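Local coordinates for protein putative histidinol-phosphate aminotransferase (Burkholderia pseudomallei, PDB 3P1T) that probably catalyses the pyridoxal 5'-phosphate-dependent transamination of L-histidinol phosphate with 2-oxoglutarate in histidine biosynthesis, at residues M91-A96 / C138-N143; G99-R104 / G305-H310; E171-Y176 / A277-V282. All coordinates share one frame; numbering follows the deposited sequence.

Contact 1 (M91-A96 / C138-N143)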
HETATM    1  N   MSE A  91     -11.077  20.683  10.565  1.00 28.31           N
HETATM    2  CA  MSE A  91     -10.084  21.748  10.604  1.00 26.84           C
HETATM    3  C   MSE A  91      -9.778  22.329   9.204  1.00 34.06           C
HETATM    4  O   MSE A  91     -10.009  21.685   8.165  1.00 33.37           O
HETATM    5  CB  MSE A  91      -8.763  21.234  11.229  1.00 27.38           C
HETATM    6  CG  MSE A  91      -8.924  20.624  12.627  1.00 31.64           C
HETATM    7 SE   MSE A  91      -7.198  20.238  13.502  0.75 35.61          SE
HETATM    8  CE  MSE A  91      -6.885  21.966  14.293  1.00 33.93           C
ATOM      9  N   ARG A  92      -9.215  23.547   9.196  1.00 31.35           N
ATOM     10  CA  ARG A  92      -8.747  24.178   7.977  1.00 30.26           C
ATOM     11  C   ARG A  92      -7.324  23.729   7.786  1.00 36.60           C
ATOM     12  O   ARG A  92      -6.500  23.849   8.693  1.00 36.37           O
ATOM     13  CB  ARG A  92      -8.885  25.701   8.048  1.00 28.46           C
ATOM     14  CG  ARG A  92      -8.476  26.404   6.766  1.00 36.96           C
ATOM     15  CD  ARG A  92      -8.617  27.904   6.859  1.00 39.05           C
ATOM     16  NE  ARG A  92      -7.611  28.535   7.718  1.00 36.55           N
ATOM     17  CZ  ARG A  92      -7.313  29.834   7.690  1.00 54.00           C
ATOM     18  NH1 ARG A  92      -7.894  30.637   6.809  1.00 36.03           N
ATOM     19  NH2 ARG A  92      -6.387  30.328   8.505  1.00 48.81           N
ATOM     20  N   PHE A  93      -7.039  23.150   6.634  1.00 34.87           N
ATOM     21  CA  PHE A  93      -5.696  22.683   6.331  1.00 34.35           C
ATOM     22  C   PHE A  93      -4.920  23.831   5.688  1.00 36.95           C
ATOM     23  O   PHE A  93      -5.437  24.540   4.812  1.00 34.71           O
ATOM     24  CB  PHE A  93      -5.742  21.420   5.470  1.00 35.78           C
ATOM     25  CG  PHE A  93      -6.100  20.236   6.337  1.00 37.87           C
ATOM     26  CD1 PHE A  93      -7.419  20.008   6.724  1.00 42.68           C
ATOM     27  CD2 PHE A  93      -5.114  19.389   6.828  1.00 39.64           C
ATOM     28  CE1 PHE A  93      -7.741  18.966   7.596  1.00 43.89           C
ATOM     29  CE2 PHE A  93      -5.446  18.329   7.675  1.00 43.13           C
ATOM     30  CZ  PHE A  93      -6.753  18.138   8.066  1.00 42.15           C
ATOM     31  N   VAL A  94      -3.720  24.077   6.226  1.00 34.17           N
ATOM     32  CA  VAL A  94      -2.865  25.180   5.808  1.00 34.62           C
ATOM     33  C   VAL A  94      -1.543  24.622   5.260  1.00 39.47           C
ATOM     34  O   VAL A  94      -0.815  23.914   5.957  1.00 39.11           O
ATOM     35  CB  VAL A  94      -2.641  26.166   6.977  1.00 38.69           C
ATOM     36  CG1 VAL A  94      -1.608  27.222   6.621  1.00 39.07           C
ATOM     37  CG2 VAL A  94      -3.940  26.818   7.408  1.00 38.55           C
ATOM     38  N   THR A  95      -1.252  24.938   4.001  1.00 36.95           N
ATOM     39  CA  THR A  95      -0.035  24.495   3.317  1.00 36.74           C
ATOM     40  C   THR A  95       0.628  25.696   2.644  1.00 41.93           C
ATOM     41  O   THR A  95       0.004  26.757   2.512  1.00 41.95           O
ATOM     42  CB  THR A  95      -0.364  23.382   2.292  1.00 41.65           C
ATOM     43  OG1 THR A  95      -1.195  23.913   1.251  1.00 40.21           O
ATOM     44  CG2 THR A  95      -1.015  22.155   2.931  1.00 38.98           C
ATOM     45  N   ALA A  96       1.892  25.526   2.209  1.00 38.53           N
ATOM     46  CA  ALA A  96       2.628  26.567   1.481  1.00 37.31           C
ATOM     47  C   ALA A  96       2.346  26.486  -0.002  1.00 39.96           C
ATOM     48  O   ALA A  96       2.168  25.397  -0.542  1.00 40.42           O
ATOM     49  CB  ALA A  96       4.111  26.427   1.726  1.00 37.49           C
ATOM     50  N   CYS A 138      -4.799  23.069  10.867  1.00 40.43           N
ATOM     51  CA  CYS A 138      -3.844  21.982  10.811  1.00 38.66           C
ATOM     52  C   CYS A 138      -2.808  22.363   9.759  1.00 41.26           C
ATOM     53  O   CYS A 138      -3.136  22.432   8.569  1.00 40.62           O
ATOM     54  CB  CYS A 138      -4.520  20.651  10.511  1.00 38.21           C
ATOM     55  SG  CYS A 138      -3.356  19.274  10.365  1.00 41.72           S
ATOM     56  N   VAL A 139      -1.608  22.743  10.202  1.00 36.93           N
ATOM     57  CA  VAL A 139      -0.578  23.240   9.301  1.00 36.27           C
ATOM     58  C   VAL A 139       0.320  22.083   8.889  1.00 40.03           C
ATOM     59  O   VAL A 139       0.850  21.374   9.741  1.00 39.71           O
ATOM     60  CB  VAL A 139       0.218  24.408   9.937  1.00 40.63           C
ATOM     61  CG1 VAL A 139       1.247  24.956   8.964  1.00 40.33           C
ATOM     62  CG2 VAL A 139      -0.721  25.525  10.395  1.00 40.53           C
ATOM     63  N   VAL A 140       0.446  21.878   7.564  1.00 36.52           N
ATOM     64  CA  VAL A 140       1.261  20.824   6.939  1.00 35.39           C
ATOM     65  C   VAL A 140       2.331  21.506   6.073  1.00 38.45           C
ATOM     66  O   VAL A 140       2.009  22.088   5.035  1.00 37.53           O
ATOM     67  CB  VAL A 140       0.407  19.802   6.122  1.00 37.63           C
ATOM     68  CG1 VAL A 140       1.289  18.750   5.453  1.00 36.58           C
ATOM     69  CG2 VAL A 140      -0.656  19.135   6.990  1.00 36.59           C
ATOM     70  N   LEU A 141       3.593  21.466   6.521  1.00 35.11           N
ATOM     71  CA  LEU A 141       4.729  22.075   5.811  1.00 34.14           C
ATOM     72  C   LEU A 141       5.897  21.105   5.639  1.00 39.07           C
ATOM     73  O   LEU A 141       6.157  20.276   6.514  1.00 37.71           O
ATOM     74  CB  LEU A 141       5.233  23.316   6.561  1.00 34.16           C
ATOM     75  CG  LEU A 141       4.287  24.498   6.655  1.00 38.02           C
ATOM     76  CD1 LEU A 141       4.633  25.357   7.810  1.00 38.30           C
ATOM     77  CD2 LEU A 141       4.230  25.281   5.356  1.00 38.98           C
ATOM     78  N   ALA A 142       6.623  21.238   4.516  1.00 37.88           N
ATOM     79  CA  ALA A 142       7.820  20.444   4.239  1.00 37.50           C
ATOM     80  C   ALA A 142       9.046  21.213   4.723  1.00 43.09           C
ATOM     81  O   ALA A 142       9.175  22.405   4.407  1.00 43.89           O
ATOM     82  CB  ALA A 142       7.919  20.119   2.752  1.00 37.44           C
ATOM     83  N   ASN A 143       9.905  20.566   5.543  1.00 39.07           N
ATOM     84  CA  ASN A 143      11.137  21.176   6.067  1.00 38.31           C
ATOM     85  C   ASN A 143      12.321  20.192   5.916  1.00 41.38           C
ATOM     86  O   ASN A 143      12.361  19.185   6.623  1.00 39.19           O
ATOM     87  CB  ASN A 143      10.974  21.623   7.518  1.00 36.38           C
ATOM     88  CG  ASN A 143      12.130  22.428   8.061  1.00 47.54           C
ATOM     89  OD1 ASN A 143      12.760  23.200   7.354  1.00 38.23           O
ATOM     90  ND2 ASN A 143      12.399  22.308   9.353  1.00 41.03           N
TER
HETATM   91  O   HOH W   1       3.255  23.044   2.681  1.00 32.53           O
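Cys138 carries its SG anti to the backbone N (chi1 178°) and Phe93 holds its ring anti to its carbonyl carbon (chi1 -77°), which brings thiol and ring together on one face of a sheet. The sheet is the mixed seven-stranded one in the large domain of fold type I PLP enzymes, and strands 92-96 and 137-142 are parallel neighbours in it. Cys138 CB lies over a face of the Phe93 ring, displaced toward the rim, in a CH-pi contact 4.1 Å from the ring centroid. The sulfur sits more obliquely, with SG 3.5 Å from Phe93 CE2, a sulfur-aromatic contact. Selenomethionine Met91 bends at its third torsion and lays SE against Cys138 CB. Beneath these side chains, Val94 N donates to Cys138 O, while Arg92 O and Val94 O receive Cys138 N and Val140 N; all three bonds are 2.9 Å long and nearly straight. On the other face Val94 CB rests 4.0 Å from Val139 CG2, and farther along Ala96 CB meets Leu141 CD2. On its far side strand 92-96 pairs with strand 113-117, where Thr95 OG1 is hydrogen-bonded to His114 NE2. Arg92 forms a salt bridge with Asp137, just before Cys138 on the partner strand. The two strands run at 24° to each other, and direct pairing gives out toward their C-terminal ends: Ala96 N is 4.5 Å from Val140 O. A water fills the missing rung, accepting from Ala96 N at 2.9 Å and donating to Val140 O at 2.8 Å.

Contact 2 (G99-R104 / G305-H310); sequences GFDGYR and GQFGLH
Asp101 and Phe307 meet with carboxylate and ring planes 74° apart, where a loop leading into helix 102-107 of the large domain touches the turn between strands 299-303 and 312-316 of the small C-terminal domain. It is thus an interdomain contact of the fold type I aminotransferase architecture. OD1 of Asp101 comes to the ring obliquely, 3.3 Å from Phe307 CE1. The other carboxylate oxygen faces Gln306; an extended side chain, with CG anti to the backbone N (chi1 -170°), carries the amide of Gln306 to it. Gln306 NE2 donates to Asp101 OD2 over 3.1 Å in a nearly straight bond. The oxygen lies almost in the amide plane, whereas the donor reaches it on the syn side, tilted out of the carboxylate plane; the two planes are 58° apart. The amide's other end, OE1, is held by Lys302. Around the Phe307 ring the backbone of 99-104 approaches at the edge: Gly99 O is near the ring plane, 3.6 Å from CD1 of Phe307, and Asp101 N also lies in plane. Phe100 turns its ring back over its own chain, with Gly102 N over the centre of one face; its CD1 comes only loosely to CE1 of Phe307, at 4.5 Å. A tartrate, probably from the crystallisation liquor, lies close to the side chain of Phe307. Gly308, at positive phi, closes the short 3-10 turn with its N on Gly305 O. One backbone bond joins the segments: Gly99 N donates to Phe307 O over 3.2 Å.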
ATOM      1  N   GLY A  99       5.039  25.510  -3.199  1.00 35.69           N
ATOM      2  CA  GLY A  99       5.511  24.447  -2.330  1.00 34.44           C
ATOM      3  C   GLY A  99       5.127  23.106  -2.916  1.00 39.71           C
ATOM      4  O   GLY A  99       4.600  23.058  -4.027  1.00 40.96           O
ATOM      5  N   PHE A 100       5.377  22.008  -2.181  1.00 35.07           N
ATOM      6  CA  PHE A 100       5.065  20.652  -2.615  1.00 34.95           C
ATOM      7  C   PHE A 100       3.573  20.528  -2.975  1.00 38.48           C
ATOM      8  O   PHE A 100       2.710  20.976  -2.231  1.00 40.13           O
ATOM      9  CB  PHE A 100       5.462  19.654  -1.528  1.00 37.51           C
ATOM     10  CG  PHE A 100       5.124  18.221  -1.852  1.00 39.19           C
ATOM     11  CD1 PHE A 100       5.706  17.583  -2.943  1.00 41.88           C
ATOM     12  CD2 PHE A 100       4.239  17.499  -1.053  1.00 41.72           C
ATOM     13  CE1 PHE A 100       5.380  16.260  -3.252  1.00 42.63           C
ATOM     14  CE2 PHE A 100       3.937  16.167  -1.347  1.00 43.95           C
ATOM     15  CZ  PHE A 100       4.499  15.561  -2.451  1.00 41.62           C
ATOM     16  N   ASP A 101       3.290  19.969  -4.146  1.00 34.56           N
ATOM     17  CA  ASP A 101       1.952  19.912  -4.732  1.00 35.05           C
ATOM     18  C   ASP A 101       1.119  18.698  -4.280  1.00 41.62           C
ATOM     19  O   ASP A 101      -0.082  18.647  -4.586  1.00 42.44           O
ATOM     20  CB  ASP A 101       2.063  19.884  -6.279  1.00 37.31           C
ATOM     21  CG  ASP A 101       2.841  18.717  -6.913  1.00 46.34           C
ATOM     22  OD1 ASP A 101       3.759  18.166  -6.242  1.00 46.42           O
ATOM     23  OD2 ASP A 101       2.559  18.385  -8.094  1.00 48.92           O
ATOM     24  N   GLY A 102       1.738  17.746  -3.581  1.00 37.41           N
ATOM     25  CA  GLY A 102       1.063  16.546  -3.109  1.00 35.71           C
ATOM     26  C   GLY A 102      -0.084  16.785  -2.148  1.00 36.25           C
ATOM     27  O   GLY A 102      -1.103  16.085  -2.210  1.00 35.34           O
ATOM     28  N   TYR A 103       0.071  17.777  -1.253  1.00 32.27           N
ATOM     29  CA  TYR A 103      -0.957  18.123  -0.263  1.00 31.66           C
ATOM     30  C   TYR A 103      -2.191  18.634  -0.992  1.00 36.08           C
ATOM     31  O   TYR A 103      -3.290  18.172  -0.693  1.00 35.96           O
ATOM     32  CB  TYR A 103      -0.448  19.141   0.773  1.00 32.83           C
ATOM     33  CG  TYR A 103       0.948  18.861   1.294  1.00 33.81           C
ATOM     34  CD1 TYR A 103       1.288  17.612   1.808  1.00 33.93           C
ATOM     35  CD2 TYR A 103       1.907  19.865   1.339  1.00 35.58           C
ATOM     36  CE1 TYR A 103       2.575  17.345   2.264  1.00 31.48           C
ATOM     37  CE2 TYR A 103       3.181  19.625   1.847  1.00 36.30           C
ATOM     38  CZ  TYR A 103       3.512  18.360   2.291  1.00 38.98           C
ATOM     39  OH  TYR A 103       4.773  18.132   2.745  1.00 40.02           O
ATOM     40  N   ARG A 104      -2.001  19.482  -2.030  1.00 34.17           N
ATOM     41  CA  ARG A 104      -3.107  19.959  -2.876  1.00 34.42           C
ATOM     42  C   ARG A 104      -3.913  18.802  -3.497  1.00 37.49           C
ATOM     43  O   ARG A 104      -5.138  18.876  -3.547  1.00 37.34           O
ATOM     44  CB  ARG A 104      -2.595  20.843  -4.008  1.00 34.42           C
ATOM     45  CG  ARG A 104      -2.673  22.319  -3.735  1.00 41.96           C
ATOM     46  CD  ARG A 104      -2.326  23.078  -4.990  1.00 40.27           C
ATOM     47  NE  ARG A 104      -2.530  24.517  -4.805  1.00 35.32           N
ATOM     48  CZ  ARG A 104      -2.614  25.394  -5.799  1.00 41.10           C
ATOM     49  NH1 ARG A 104      -2.555  24.988  -7.057  1.00 35.95           N
ATOM     50  NH2 ARG A 104      -2.787  26.678  -5.541  1.00 19.97           N
ATOM     51  N   GLY A 305       7.184  24.964 -12.252  1.00 43.55           N
ATOM     52  CA  GLY A 305       5.846  25.486 -12.525  1.00 43.79           C
ATOM     53  C   GLY A 305       4.787  24.585 -11.898  1.00 48.48           C
ATOM     54  O   GLY A 305       3.713  25.047 -11.507  1.00 49.68           O
ATOM     55  N   GLN A 306       5.133  23.292 -11.731  1.00 42.36           N
ATOM     56  CA  GLN A 306       4.335  22.243 -11.102  1.00 40.26           C
ATOM     57  C   GLN A 306       3.998  22.602  -9.665  1.00 44.72           C
ATOM     58  O   GLN A 306       2.970  22.166  -9.148  1.00 44.18           O
ATOM     59  CB  GLN A 306       5.147  20.932 -11.132  1.00 40.51           C
ATOM     60  CG  GLN A 306       4.367  19.693 -10.722  1.00 28.98           C
ATOM     61  CD  GLN A 306       5.190  18.431 -10.772  1.00 40.57           C
ATOM     62  OE1 GLN A 306       6.013  18.203 -11.675  1.00 34.17           O
ATOM     63  NE2 GLN A 306       4.912  17.540  -9.849  1.00 34.54           N
ATOM     64  N   PHE A 307       4.895  23.371  -9.011  1.00 41.55           N
ATOM     65  CA  PHE A 307       4.788  23.771  -7.610  1.00 40.32           C
ATOM     66  C   PHE A 307       4.405  25.261  -7.458  1.00 43.86           C
ATOM     67  O   PHE A 307       4.370  25.755  -6.339  1.00 42.75           O
ATOM     68  CB  PHE A 307       6.116  23.494  -6.895  1.00 41.44           C
ATOM     69  CG  PHE A 307       6.648  22.112  -7.164  1.00 42.15           C
ATOM     70  CD1 PHE A 307       6.123  21.007  -6.504  1.00 44.14           C
ATOM     71  CD2 PHE A 307       7.660  21.907  -8.094  1.00 44.20           C
ATOM     72  CE1 PHE A 307       6.597  19.718  -6.778  1.00 44.48           C
ATOM     73  CE2 PHE A 307       8.138  20.621  -8.361  1.00 46.76           C
ATOM     74  CZ  PHE A 307       7.603  19.534  -7.700  1.00 43.92           C
ATOM     75  N   GLY A 308       4.069  25.928  -8.559  1.00 41.23           N
ATOM     76  CA  GLY A 308       3.649  27.327  -8.555  1.00 42.28           C
ATOM     77  C   GLY A 308       4.774  28.309  -8.799  1.00 49.71           C
ATOM     78  O   GLY A 308       4.557  29.533  -8.779  1.00 50.57           O
ATOM     79  N   LEU A 309       5.996  27.775  -9.012  1.00 46.42           N
ATOM     80  CA  LEU A 309       7.178  28.580  -9.285  1.00 46.73           C
ATOM     81  C   LEU A 309       7.537  28.492 -10.757  1.00 53.19           C
ATOM     82  O   LEU A 309       8.560  27.904 -11.119  1.00 53.63           O
ATOM     83  CB  LEU A 309       8.355  28.159  -8.412  1.00 45.77           C
ATOM     84  CG  LEU A 309       8.447  28.817  -7.074  1.00 49.96           C
ATOM     85  CD1 LEU A 309       9.369  28.041  -6.169  1.00 51.06           C
ATOM     86  CD2 LEU A 309       8.901  30.255  -7.194  1.00 49.44           C
ATOM     87  N   HIS A 310       6.696  29.100 -11.610  1.00 50.01           N
ATOM     88  CA  HIS A 310       6.910  29.147 -13.051  1.00 51.04           C
ATOM     89  C   HIS A 310       8.179  29.904 -13.347  1.00 57.13           C
ATOM     90  O   HIS A 310       8.581  30.773 -12.556  1.00 57.23           O
ATOM     91  CB  HIS A 310       5.720  29.799 -13.754  1.00 52.56           C
ATOM     92  CG  HIS A 310       4.447  29.097 -13.458  1.00 56.32           C
ATOM     93  ND1 HIS A 310       3.670  29.445 -12.357  1.00 58.48           N
ATOM     94  CD2 HIS A 310       3.888  28.031 -14.073  1.00 58.66           C
ATOM     95  CE1 HIS A 310       2.665  28.583 -12.345  1.00 57.72           C
ATOM     96  NE2 HIS A 310       2.744  27.723 -13.364  1.00 58.18           N
TER

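Contact 3 (E171-Y176 / A277-V282)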
ATOM      1  N   GLU A 171       9.565  15.980   6.888  1.00 33.51           N
ATOM      2  CA  GLU A 171      11.024  16.031   6.873  1.00 34.15           C
ATOM      3  C   GLU A 171      11.635  15.063   5.832  1.00 39.42           C
ATOM      4  O   GLU A 171      12.691  14.495   6.086  1.00 37.98           O
ATOM      5  CB  GLU A 171      11.581  15.735   8.268  1.00 35.97           C
ATOM      6  CG  GLU A 171      11.512  16.945   9.199  1.00 47.21           C
ATOM      7  CD  GLU A 171      12.266  16.846  10.516  1.00 63.98           C
ATOM      8  OE1 GLU A 171      12.412  15.718  11.042  1.00 43.97           O
ATOM      9  OE2 GLU A 171      12.674  17.906  11.043  1.00 60.49           O
ATOM     10  N   THR A 172      11.015  14.967   4.617  1.00 37.30           N
ATOM     11  CA  THR A 172      11.482  14.121   3.508  1.00 36.74           C
ATOM     12  C   THR A 172      12.953  14.423   3.154  1.00 42.01           C
ATOM     13  O   THR A 172      13.724  13.485   2.886  1.00 42.97           O
ATOM     14  CB  THR A 172      10.580  14.314   2.266  1.00 42.21           C
ATOM     15  OG1 THR A 172       9.299  13.750   2.528  1.00 45.78           O
ATOM     16  CG2 THR A 172      11.137  13.659   1.002  1.00 39.92           C
ATOM     17  N   TYR A 173      13.346  15.708   3.166  1.00 38.42           N
ATOM     18  CA  TYR A 173      14.695  16.069   2.725  1.00 38.94           C
ATOM     19  C   TYR A 173      15.656  16.401   3.885  1.00 42.44           C
ATOM     20  O   TYR A 173      16.743  16.903   3.610  1.00 43.73           O
ATOM     21  CB  TYR A 173      14.615  17.270   1.746  1.00 40.06           C
ATOM     22  CG  TYR A 173      13.894  16.902   0.462  1.00 41.08           C
ATOM     23  CD1 TYR A 173      14.528  16.155  -0.532  1.00 43.07           C
ATOM     24  CD2 TYR A 173      12.543  17.186   0.295  1.00 41.04           C
ATOM     25  CE1 TYR A 173      13.835  15.713  -1.662  1.00 44.30           C
ATOM     26  CE2 TYR A 173      11.853  16.788  -0.851  1.00 40.89           C
ATOM     27  CZ  TYR A 173      12.501  16.047  -1.824  1.00 48.95           C
ATOM     28  OH  TYR A 173      11.827  15.667  -2.960  1.00 51.76           O
ATOM     29  N   VAL A 174      15.310  16.068   5.143  1.00 38.23           N
ATOM     30  CA  VAL A 174      16.129  16.389   6.326  1.00 39.25           C
ATOM     31  C   VAL A 174      17.560  15.771   6.253  1.00 46.07           C
ATOM     32  O   VAL A 174      18.484  16.369   6.799  1.00 48.36           O
ATOM     33  CB  VAL A 174      15.438  15.950   7.645  1.00 42.69           C
ATOM     34  CG1 VAL A 174      15.438  14.425   7.810  1.00 42.55           C
ATOM     35  CG2 VAL A 174      16.070  16.624   8.862  1.00 42.76           C
ATOM     36  N   ASP A 175      17.754  14.614   5.592  1.00 42.05           N
ATOM     37  CA  ASP A 175      19.074  13.967   5.562  1.00 42.40           C
ATOM     38  C   ASP A 175      20.152  14.790   4.767  1.00 45.32           C
ATOM     39  O   ASP A 175      21.353  14.555   4.946  1.00 44.55           O
ATOM     40  CB  ASP A 175      18.967  12.547   5.000  1.00 44.08           C
ATOM     41  CG  ASP A 175      18.669  11.466   6.047  1.00 58.58           C
ATOM     42  OD1 ASP A 175      18.512  11.817   7.255  1.00 59.00           O
ATOM     43  OD2 ASP A 175      18.660  10.267   5.676  1.00 63.60           O
ATOM     44  N   TYR A 176      19.734  15.787   3.982  1.00 40.78           N
ATOM     45  CA  TYR A 176      20.664  16.649   3.263  1.00 40.71           C
ATOM     46  C   TYR A 176      20.766  18.018   3.948  1.00 44.37           C
ATOM     47  O   TYR A 176      21.374  18.943   3.386  1.00 44.80           O
ATOM     48  CB  TYR A 176      20.208  16.811   1.803  1.00 41.12           C
ATOM     49  CG  TYR A 176      19.960  15.491   1.108  1.00 41.18           C
ATOM     50  CD1 TYR A 176      21.022  14.668   0.725  1.00 43.55           C
ATOM     51  CD2 TYR A 176      18.667  15.047   0.859  1.00 39.35           C
ATOM     52  CE1 TYR A 176      20.794  13.441   0.100  1.00 43.73           C
ATOM     53  CE2 TYR A 176      18.429  13.822   0.245  1.00 38.89           C
ATOM     54  CZ  TYR A 176      19.493  13.029  -0.144  1.00 48.93           C
ATOM     55  OH  TYR A 176      19.230  11.837  -0.770  1.00 50.73           O
ATOM     56  N   ALA A 277      18.295  20.564   0.693  1.00 38.49           N
ATOM     57  CA  ALA A 277      17.858  19.263   0.168  1.00 37.99           C
ATOM     58  C   ALA A 277      18.850  18.755  -0.903  1.00 42.76           C
ATOM     59  O   ALA A 277      19.908  19.351  -1.040  1.00 43.93           O
ATOM     60  CB  ALA A 277      16.462  19.390  -0.401  1.00 37.62           C
ATOM     61  N   ASN A 278      18.523  17.677  -1.652  1.00 37.46           N
ATOM     62  CA  ASN A 278      19.402  17.073  -2.664  1.00 37.38           C
ATOM     63  C   ASN A 278      19.174  17.656  -4.077  1.00 42.29           C
ATOM     64  O   ASN A 278      19.344  16.957  -5.079  1.00 43.02           O
ATOM     65  CB  ASN A 278      19.184  15.544  -2.695  1.00 36.83           C
ATOM     66  CG  ASN A 278      17.768  15.087  -2.931  1.00 55.77           C
ATOM     67  OD1 ASN A 278      16.792  15.844  -2.820  1.00 48.53           O
ATOM     68  ND2 ASN A 278      17.623  13.811  -3.202  1.00 50.83           N
ATOM     69  N   PHE A 279      18.841  18.940  -4.159  1.00 38.67           N
ATOM     70  CA  PHE A 279      18.557  19.616  -5.420  1.00 38.12           C
ATOM     71  C   PHE A 279      18.808  21.098  -5.281  1.00 42.94           C
ATOM     72  O   PHE A 279      18.992  21.560  -4.158  1.00 41.90           O
ATOM     73  CB  PHE A 279      17.087  19.359  -5.842  1.00 38.81           C
ATOM     74  CG  PHE A 279      16.056  19.785  -4.821  1.00 39.37           C
ATOM     75  CD1 PHE A 279      15.729  21.127  -4.655  1.00 42.94           C
ATOM     76  CD2 PHE A 279      15.428  18.850  -4.016  1.00 40.36           C
ATOM     77  CE1 PHE A 279      14.816  21.523  -3.678  1.00 43.30           C
ATOM     78  CE2 PHE A 279      14.483  19.246  -3.065  1.00 42.60           C
ATOM     79  CZ  PHE A 279      14.183  20.577  -2.904  1.00 41.16           C
ATOM     80  N   VAL A 280      18.756  21.860  -6.398  1.00 40.76           N
ATOM     81  CA  VAL A 280      18.905  23.323  -6.368  1.00 41.07           C
ATOM     82  C   VAL A 280      17.822  23.957  -7.253  1.00 45.39           C
ATOM     83  O   VAL A 280      17.528  23.433  -8.341  1.00 44.99           O
ATOM     84  CB  VAL A 280      20.315  23.848  -6.756  1.00 45.27           C
ATOM     85  CG1 VAL A 280      21.348  23.545  -5.670  1.00 44.98           C
ATOM     86  CG2 VAL A 280      20.768  23.341  -8.127  1.00 45.46           C
ATOM     87  N   LEU A 281      17.206  25.072  -6.771  1.00 40.48           N
ATOM     88  CA  LEU A 281      16.226  25.817  -7.556  1.00 38.66           C
ATOM     89  C   LEU A 281      16.970  26.900  -8.331  1.00 44.30           C
ATOM     90  O   LEU A 281      17.728  27.664  -7.730  1.00 44.64           O
ATOM     91  CB  LEU A 281      15.114  26.399  -6.691  1.00 37.91           C
ATOM     92  CG  LEU A 281      13.918  26.993  -7.449  1.00 41.58           C
ATOM     93  CD1 LEU A 281      13.021  25.901  -8.030  1.00 40.14           C
ATOM     94  CD2 LEU A 281      13.103  27.868  -6.547  1.00 43.02           C
ATOM     95  N   VAL A 282      16.810  26.920  -9.670  1.00 42.10           N
ATOM     96  CA  VAL A 282      17.491  27.862 -10.565  1.00 43.09           C
ATOM     97  C   VAL A 282      16.451  28.710 -11.317  1.00 48.35           C
ATOM     98  O   VAL A 282      15.438  28.169 -11.766  1.00 48.03           O
ATOM     99  CB  VAL A 282      18.431  27.108 -11.549  1.00 46.98           C
ATOM    100  CG1 VAL A 282      19.213  28.080 -12.432  1.00 48.19           C
ATOM    101  CG2 VAL A 282      19.395  26.205 -10.796  1.00 46.51           C
TER
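Tyr173 receives the edge of Phe279 on its ring face, a T-shaped pair with centroids 5.2 Å apart and planes at 87°; Phe279 CE2 stands over the ring centre, and Thr172 CG2 covers the opposite face. Asn278 fits between two tyrosines: its OD1 lies near the plane of the Tyr173 ring, 3.2 Å from Tyr173 CE1, while its CB sits over the Tyr176 ring, 3.5 Å from the centroid. Its amide stacks on the Tyr176 ring, with planes 15° apart. Beside them Ala277 CB packs on Tyr173 CB at 3.5 Å. No hydrogen bond crosses between the segments; polar ties to residues around them help to hold the groups. The hydroxyl of Tyr173 bonds to Asn24 and that of Tyr176 to His250, while Arg258 NH1 links the two backbones by bonding to both Tyr176 O and Ala277 O. A type I turn from Glu171 to Val174 starts the bend that brings both tyrosines to the same partner. The turn follows strand 166-170 of the large sheet, and 277-282 includes the start of strand 279-283 of the small-domain sheet, beside strand 312-316, with helix 244-267 packing against Tyr176 and Asn278.

In the fold
The three contacts step from the large-domain sheet to the small domain. Contact 1 lies within the sheet, and contact 2, centred about 14 Å away, packs on it through Tyr103, whose CE1 is 3.7 Å from Val140 CG1. Contact 3, about 19 Å from contact 1 between centres, touches it where Asn143 O comes 3.5 Å from Glu171 CG. Contacts 2 and 3, about 15 Å apart between centres, both bridge the domains and meet at Leu309 CD1 and Leu281 CD2, 3.8 Å apart. Tartrate, probably from the crystallisation liquor, lies about 3 Å from the side chain of Phe307 and likewise from that of Tyr173, which may mark a pocket at the domain interface.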